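Local coordinates for protein LP04448p (Drosophila melanogaster, PDB 4QMH) that probably binds tubulin through this TOG domain, the fourth in an array with which the XMAP215-family protein Mini spindles drives microtubule polymerization, at residues F103-R115 with A143-L155. Sequence-based numbering, arbitrary orientation.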
ATOM      1  N   PHE A 103       3.795   1.429  -4.038  1.00  6.26           N
ATOM      2  CA  PHE A 103       4.301   1.111  -2.709  1.00  5.38           C
ATOM      3  C   PHE A 103       4.180  -0.384  -2.443  1.00  7.82           C
ATOM      4  O   PHE A 103       5.100  -1.018  -1.924  1.00  7.01           O
ATOM      5  CB  PHE A 103       3.505   1.836  -1.616  1.00  5.02           C
ATOM      6  CG  PHE A 103       3.544   3.331  -1.694  1.00  6.00           C
ATOM      7  CD1 PHE A 103       4.513   4.004  -2.422  1.00  8.79           C
ATOM      8  CD2 PHE A 103       2.585   4.066  -1.017  1.00  7.35           C
ATOM      9  CE1 PHE A 103       4.521   5.390  -2.470  1.00  9.18           C
ATOM     10  CE2 PHE A 103       2.587   5.459  -1.051  1.00 10.78           C
ATOM     11  CZ  PHE A 103       3.559   6.121  -1.789  1.00  6.38           C
ATOM     12  N   LEU A 104       3.029  -0.950  -2.787  1.00  7.99           N
ATOM     13  CA  LEU A 104       2.804  -2.362  -2.524  1.00 11.94           C
ATOM     14  C   LEU A 104       3.792  -3.187  -3.323  1.00 11.15           C
ATOM     15  O   LEU A 104       4.316  -4.193  -2.846  1.00 11.00           O
ATOM     16  CB  LEU A 104       1.374  -2.761  -2.890  1.00  7.06           C
ATOM     17  CG  LEU A 104       0.249  -2.268  -1.976  1.00  9.27           C
ATOM     18  CD1 LEU A 104      -1.098  -2.640  -2.583  1.00 10.52           C
ATOM     19  CD2 LEU A 104       0.413  -2.827  -0.558  1.00 14.43           C
ATOM     20  N   HIS A 105       4.033  -2.778  -4.560  1.00  8.08           N
ATOM     21  CA  HIS A 105       4.921  -3.543  -5.395  1.00  8.01           C
ATOM     22  C   HIS A 105       6.346  -3.543  -4.839  1.00  9.72           C
ATOM     23  O   HIS A 105       7.047  -4.553  -4.916  1.00 13.32           O
ATOM     24  CB  HIS A 105       4.898  -3.030  -6.827  1.00  9.28           C
ATOM     25  CG  HIS A 105       5.569  -3.954  -7.782  1.00 12.58           C
ATOM     26  ND1 HIS A 105       5.009  -5.152  -8.174  1.00 15.41           N
ATOM     27  CD2 HIS A 105       6.773  -3.878  -8.390  1.00 13.69           C
ATOM     28  CE1 HIS A 105       5.837  -5.762  -9.004  1.00 11.98           C
ATOM     29  NE2 HIS A 105       6.915  -5.014  -9.147  1.00 16.42           N
ATOM     30  N   ALA A 106       6.763  -2.423  -4.247  1.00  8.77           N
ATOM     31  CA  ALA A 106       8.103  -2.335  -3.676  1.00  6.46           C
ATOM     32  C   ALA A 106       8.248  -3.189  -2.416  1.00  6.41           C
ATOM     33  O   ALA A 106       9.365  -3.465  -1.981  1.00  8.21           O
ATOM     34  CB  ALA A 106       8.462  -0.868  -3.364  1.00  8.26           C
ATOM     35  N   LEU A 107       7.125  -3.575  -1.809  1.00  7.33           N
ATOM     36  CA  LEU A 107       7.169  -4.489  -0.658  1.00  9.77           C
ATOM     37  C   LEU A 107       7.737  -5.844  -1.031  1.00 12.77           C
ATOM     38  O   LEU A 107       8.077  -6.638  -0.158  1.00 14.34           O
ATOM     39  CB  LEU A 107       5.771  -4.713  -0.073  1.00 14.51           C
ATOM     40  CG  LEU A 107       5.135  -3.587   0.723  1.00 12.44           C
ATOM     41  CD1 LEU A 107       3.745  -4.039   1.184  1.00  8.01           C
ATOM     42  CD2 LEU A 107       5.986  -3.201   1.920  1.00 13.42           C
ATOM     43  N   GLY A 108       7.801  -6.126  -2.325  1.00  9.37           N
ATOM     44  CA  GLY A 108       8.329  -7.394  -2.805  1.00 10.25           C
ATOM     45  C   GLY A 108       9.816  -7.360  -3.098  1.00 12.34           C
ATOM     46  O   GLY A 108      10.390  -8.351  -3.565  1.00 15.67           O
ATOM     47  N   ASP A 109      10.443  -6.224  -2.831  1.00  8.74           N
ATOM     48  CA  ASP A 109      11.843  -6.022  -3.190  1.00  8.39           C
ATOM     49  C   ASP A 109      12.737  -7.018  -2.449  1.00 14.55           C
ATOM     50  O   ASP A 109      12.439  -7.396  -1.319  1.00 16.20           O
ATOM     51  CB  ASP A 109      12.283  -4.596  -2.861  1.00 12.65           C
ATOM     52  CG  ASP A 109      13.576  -4.207  -3.561  1.00 16.80           C
ATOM     53  OD1 ASP A 109      14.665  -4.582  -3.071  1.00 19.32           O
ATOM     54  OD2 ASP A 109      13.503  -3.529  -4.607  1.00 15.91           O
ATOM     55  N   ASN A 110      13.820  -7.440  -3.106  1.00 19.54           N
ATOM     56  CA  ASN A 110      14.825  -8.327  -2.521  1.00 22.82           C
ATOM     57  C   ASN A 110      15.593  -7.723  -1.355  1.00 20.28           C
ATOM     58  O   ASN A 110      16.157  -8.446  -0.538  1.00 20.68           O
ATOM     59  CB  ASN A 110      15.856  -8.735  -3.576  1.00 24.92           C
ATOM     60  CG  ASN A 110      15.287  -9.638  -4.632  1.00 36.32           C
ATOM     61  OD1 ASN A 110      14.343 -10.389  -4.386  1.00 42.87           O
ATOM     62  ND2 ASN A 110      15.866  -9.578  -5.826  1.00 35.85           N
ATOM     63  N   LYS A 111      15.643  -6.396  -1.302  1.00 18.18           N
ATOM     64  CA  LYS A 111      16.441  -5.699  -0.301  1.00 16.25           C
ATOM     65  C   LYS A 111      15.546  -5.114   0.799  1.00 19.85           C
ATOM     66  O   LYS A 111      14.614  -4.356   0.511  1.00 15.53           O
ATOM     67  CB  LYS A 111      17.253  -4.591  -0.976  1.00 19.78           C
ATOM     68  CG  LYS A 111      18.256  -5.120  -2.004  1.00 23.09           C
ATOM     69  CD  LYS A 111      18.807  -4.005  -2.874  1.00 25.67           C
ATOM     70  CE  LYS A 111      17.721  -3.421  -3.758  1.00 33.65           C
ATOM     71  NZ  LYS A 111      16.959  -4.494  -4.465  1.00 36.15           N
ATOM     72  N   SER A 112      15.844  -5.459   2.051  1.00 14.73           N
ATOM     73  CA  SER A 112      15.009  -5.088   3.195  1.00 16.68           C
ATOM     74  C   SER A 112      14.843  -3.580   3.375  1.00 19.25           C
ATOM     75  O   SER A 112      13.800  -3.125   3.828  1.00 15.55           O
ATOM     76  CB  SER A 112      15.570  -5.688   4.486  1.00 24.32           C
ATOM     77  OG  SER A 112      16.798  -5.072   4.830  1.00 18.56           O
ATOM     78  N   PHE A 113      15.871  -2.802   3.046  1.00 13.31           N
ATOM     79  CA  PHE A 113      15.754  -1.361   3.206  1.00 14.23           C
ATOM     80  C   PHE A 113      14.746  -0.767   2.223  1.00 14.89           C
ATOM     81  O   PHE A 113      14.122   0.247   2.520  1.00 18.14           O
ATOM     82  CB  PHE A 113      17.128  -0.660   3.122  1.00 13.18           C
ATOM     83  CG  PHE A 113      17.636  -0.447   1.717  1.00 11.66           C
ATOM     84  CD1 PHE A 113      17.399   0.753   1.051  1.00 15.44           C
ATOM     85  CD2 PHE A 113      18.379  -1.422   1.079  1.00 12.17           C
ATOM     86  CE1 PHE A 113      17.886   0.960  -0.238  1.00 18.57           C
ATOM     87  CE2 PHE A 113      18.866  -1.226  -0.197  1.00 14.33           C
ATOM     88  CZ  PHE A 113      18.618  -0.032  -0.860  1.00 19.17           C
ATOM     89  N   VAL A 114      14.581  -1.396   1.060  1.00 12.89           N
ATOM     90  CA  VAL A 114      13.593  -0.928   0.094  1.00 10.27           C
ATOM     91  C   VAL A 114      12.207  -1.302   0.598  1.00 11.22           C
ATOM     92  O   VAL A 114      11.276  -0.493   0.548  1.00 12.30           O
ATOM     93  CB  VAL A 114      13.819  -1.517  -1.320  1.00 14.26           C
ATOM     94  CG1 VAL A 114      12.752  -1.014  -2.291  1.00 12.43           C
ATOM     95  CG2 VAL A 114      15.220  -1.142  -1.825  1.00 11.76           C
ATOM     96  N   ARG A 115      12.065  -2.521   1.103  1.00  8.92           N
ATOM     97  CA  ARG A 115      10.762  -2.913   1.653  1.00 10.61           C
ATOM     98  C   ARG A 115      10.376  -1.989   2.814  1.00 14.10           C
ATOM     99  O   ARG A 115       9.208  -1.656   2.987  1.00 14.10           O
ATOM    100  CB  ARG A 115      10.755  -4.375   2.100  1.00 10.00           C
ATOM    101  CG  ARG A 115      11.050  -5.355   0.976  1.00 10.43           C
ATOM    102  CD  ARG A 115      10.706  -6.794   1.365  1.00 13.41           C
ATOM    103  NE  ARG A 115      11.451  -7.239   2.548  1.00 17.91           N
ATOM    104  CZ  ARG A 115      12.604  -7.907   2.499  1.00 20.91           C
ATOM    105  NH1 ARG A 115      13.142  -8.209   1.328  1.00 18.41           N
ATOM    106  NH2 ARG A 115      13.216  -8.278   3.621  1.00 19.27           N
ATOM    107  N   ALA A 143      -2.173  -7.260  -5.321  1.00  8.81           N
ATOM    108  CA  ALA A 143      -0.771  -7.458  -4.944  1.00  7.00           C
ATOM    109  C   ALA A 143      -0.554  -8.857  -4.371  1.00  9.72           C
ATOM    110  O   ALA A 143       0.458  -9.495  -4.627  1.00 11.42           O
ATOM    111  CB  ALA A 143      -0.318  -6.387  -3.949  1.00  6.82           C
ATOM    112  N   LEU A 144      -1.515  -9.339  -3.587  1.00 10.38           N
ATOM    113  CA  LEU A 144      -1.391 -10.662  -2.981  1.00  8.78           C
ATOM    114  C   LEU A 144      -1.444 -11.748  -4.054  1.00 15.44           C
ATOM    115  O   LEU A 144      -0.697 -12.731  -4.006  1.00 15.74           O
ATOM    116  CB  LEU A 144      -2.505 -10.880  -1.949  1.00  9.32           C
ATOM    117  CG  LEU A 144      -2.396 -10.063  -0.656  1.00  9.79           C
ATOM    118  CD1 LEU A 144      -3.732 -10.126   0.111  1.00 10.79           C
ATOM    119  CD2 LEU A 144      -1.239 -10.549   0.229  1.00 10.93           C
ATOM    120  N   LYS A 145      -2.334 -11.548  -5.019  1.00 14.12           N
ATOM    121  CA  LYS A 145      -2.627 -12.526  -6.064  1.00 19.86           C
ATOM    122  C   LYS A 145      -1.370 -13.047  -6.757  1.00 28.23           C
ATOM    123  O   LYS A 145      -1.035 -14.229  -6.649  1.00 33.97           O
ATOM    124  CB  LYS A 145      -3.586 -11.902  -7.087  1.00 25.13           C
ATOM    125  CG  LYS A 145      -3.961 -12.794  -8.254  1.00 36.68           C
ATOM    126  CD  LYS A 145      -4.947 -12.068  -9.166  1.00 47.34           C
ATOM    127  CE  LYS A 145      -5.564 -13.007 -10.192  1.00 50.17           C
ATOM    128  NZ  LYS A 145      -4.548 -13.623 -11.092  1.00 48.40           N
ATOM    129  N   GLY A 146      -0.670 -12.178  -7.473  1.00 23.64           N
ATOM    130  CA  GLY A 146       0.492 -12.647  -8.205  1.00 32.66           C
ATOM    131  C   GLY A 146       1.770 -12.476  -7.412  1.00 27.19           C
ATOM    132  O   GLY A 146       2.870 -12.527  -7.963  1.00 21.91           O
ATOM    133  N   GLY A 147       1.632 -12.295  -6.106  1.00 19.30           N
ATOM    134  CA  GLY A 147       2.718 -11.758  -5.314  1.00 13.84           C
ATOM    135  C   GLY A 147       3.907 -12.659  -5.071  1.00 15.62           C
ATOM    136  O   GLY A 147       3.764 -13.872  -4.911  1.00 15.04           O
ATOM    137  N   SER A 148       5.083 -12.047  -5.025  1.00 14.01           N
ATOM    138  CA  SER A 148       6.301 -12.727  -4.623  1.00 15.01           C
ATOM    139  C   SER A 148       6.213 -13.112  -3.150  1.00 15.14           C
ATOM    140  O   SER A 148       5.421 -12.542  -2.396  1.00 12.03           O
ATOM    141  CB  SER A 148       7.507 -11.816  -4.847  1.00 18.40           C
ATOM    142  OG  SER A 148       7.530 -10.773  -3.891  1.00 16.29           O
ATOM    143  N   PRO A 149       7.015 -14.094  -2.731  1.00 16.73           N
ATOM    144  CA  PRO A 149       7.028 -14.480  -1.315  1.00  8.75           C
ATOM    145  C   PRO A 149       7.341 -13.306  -0.383  1.00 10.35           C
ATOM    146  O   PRO A 149       6.713 -13.187   0.669  1.00 10.51           O
ATOM    147  CB  PRO A 149       8.134 -15.541  -1.263  1.00 12.42           C
ATOM    148  CG  PRO A 149       8.111 -16.147  -2.624  1.00 14.47           C
ATOM    149  CD  PRO A 149       7.834 -15.001  -3.557  1.00 17.06           C
ATOM    150  N   ALA A 150       8.296 -12.454  -0.755  1.00 10.88           N
ATOM    151  CA  ALA A 150       8.621 -11.295   0.076  1.00 10.95           C
ATOM    152  C   ALA A 150       7.413 -10.374   0.219  1.00 11.83           C
ATOM    153  O   ALA A 150       7.097  -9.915   1.316  1.00 13.17           O
ATOM    154  CB  ALA A 150       9.809 -10.528  -0.496  1.00 15.97           C
ATOM    155  N   LEU A 151       6.733 -10.107  -0.891  1.00 10.90           N
ATOM    156  CA  LEU A 151       5.566  -9.228  -0.847  1.00  8.97           C
ATOM    157  C   LEU A 151       4.472  -9.826   0.030  1.00  8.87           C
ATOM    158  O   LEU A 151       3.909  -9.136   0.892  1.00  9.70           O
ATOM    159  CB  LEU A 151       5.047  -8.936  -2.261  1.00 10.20           C
ATOM    160  CG  LEU A 151       3.822  -8.023  -2.355  1.00 13.28           C
ATOM    161  CD1 LEU A 151       3.767  -7.315  -3.722  1.00 12.77           C
ATOM    162  CD2 LEU A 151       2.539  -8.831  -2.102  1.00 15.71           C
ATOM    163  N   LYS A 152       4.179 -11.107  -0.159  1.00 10.58           N
ATOM    164  CA  LYS A 152       3.148 -11.745   0.650  1.00 10.19           C
ATOM    165  C   LYS A 152       3.514 -11.702   2.134  1.00 11.44           C
ATOM    166  O   LYS A 152       2.661 -11.444   2.979  1.00 10.48           O
ATOM    167  CB  LYS A 152       2.860 -13.177   0.167  1.00  8.24           C
ATOM    168  CG  LYS A 152       2.245 -13.215  -1.236  1.00  8.57           C
ATOM    169  CD  LYS A 152       1.989 -14.627  -1.750  1.00 11.09           C
ATOM    170  CE  LYS A 152       3.185 -15.537  -1.585  1.00 26.38           C
ATOM    171  NZ  LYS A 152       2.882 -16.891  -2.144  1.00 27.84           N
ATOM    172  N   THR A 153       4.780 -11.951   2.450  1.00 10.18           N
ATOM    173  CA  THR A 153       5.238 -11.874   3.835  1.00 10.09           C
ATOM    174  C   THR A 153       4.989 -10.493   4.435  1.00  8.10           C
ATOM    175  O   THR A 153       4.383 -10.372   5.501  1.00  9.59           O
ATOM    176  CB  THR A 153       6.725 -12.230   3.947  1.00 11.59           C
ATOM    177  OG1 THR A 153       6.927 -13.552   3.435  1.00 13.19           O
ATOM    178  CG2 THR A 153       7.181 -12.171   5.416  1.00 12.29           C
ATOM    179  N   GLU A 154       5.436  -9.447   3.743  1.00 10.95           N
ATOM    180  CA  GLU A 154       5.289  -8.085   4.263  1.00 10.56           C
ATOM    181  C   GLU A 154       3.829  -7.677   4.339  1.00  9.95           C
ATOM    182  O   GLU A 154       3.407  -7.042   5.302  1.00  9.82           O
ATOM    183  CB  GLU A 154       6.029  -7.065   3.395  1.00 14.13           C
ATOM    184  CG  GLU A 154       7.517  -7.240   3.318  1.00 13.75           C
ATOM    185  CD  GLU A 154       8.240  -6.929   4.613  1.00 19.42           C
ATOM    186  OE1 GLU A 154       7.680  -6.231   5.481  1.00 19.96           O
ATOM    187  OE2 GLU A 154       9.387  -7.393   4.755  1.00 19.71           O
ATOM    188  N   LEU A 155       3.062  -8.038   3.315  1.00  8.31           N
ATOM    189  CA  LEU A 155       1.692  -7.540   3.213  1.00  9.61           C
ATOM    190  C   LEU A 155       0.757  -8.201   4.223  1.00  9.67           C
ATOM    191  O   LEU A 155      -0.067  -7.529   4.846  1.00  8.00           O
ATOM    192  CB  LEU A 155       1.176  -7.675   1.776  1.00  8.99           C
ATOM    193  CG  LEU A 155      -0.127  -6.953   1.452  1.00 10.80           C
ATOM    194  CD1 LEU A 155      -0.167  -5.539   2.055  1.00  8.00           C
ATOM    195  CD2 LEU A 155      -0.327  -6.916  -0.057  1.00  7.02           C
TER
HETATM  196  O   HOH W   1       9.530  -9.711  -5.687  1.00 26.46           O
HETATM  197  O   HOH W   2      11.708  -7.034   5.796  1.00 30.27           O
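Gly108 comes so close to Leu151 that their CA atoms lie 3.9 Å apart, an approach that depends on the missing side chain: a beta carbon on Gly108 would collide with Ser148 OG. That hydroxyl already caps helix 149-162 by accepting from Leu151 N, and a water joins it to Gly108 O. Next to this backbone contact, Leu151 holds CG anti to its backbone N (chi1 -180°), which helps bring CD1 to 3.3 Å from Leu104 O, while Leu104 CD2 meets Leu155 CD1 at 3.8 Å. On the other flank, Arg115 and Glu154 cross nearly at right angles. Arg115 NE donates to Glu154 OE2 over 3.0 Å, coming from above the carboxylate plane in a rather bent salt bridge, and a second water links Arg115 NH2 to the same oxygen. Asp109 O lies in the guanidinium plane and accepts from Arg115 NH1 at 2.9 Å; with the NE bond and the water, this helps to fix the group's rotation. A leucine in place of Arg115 would probably leave the Glu154 carboxylate without its charged mate and the 106-109 turn less firmly tied to helix 112-129. The turn after helix 96-106, packed on the start of helix 149-162, is consistent with the stacked helices of a HEAT-repeat TOG domain.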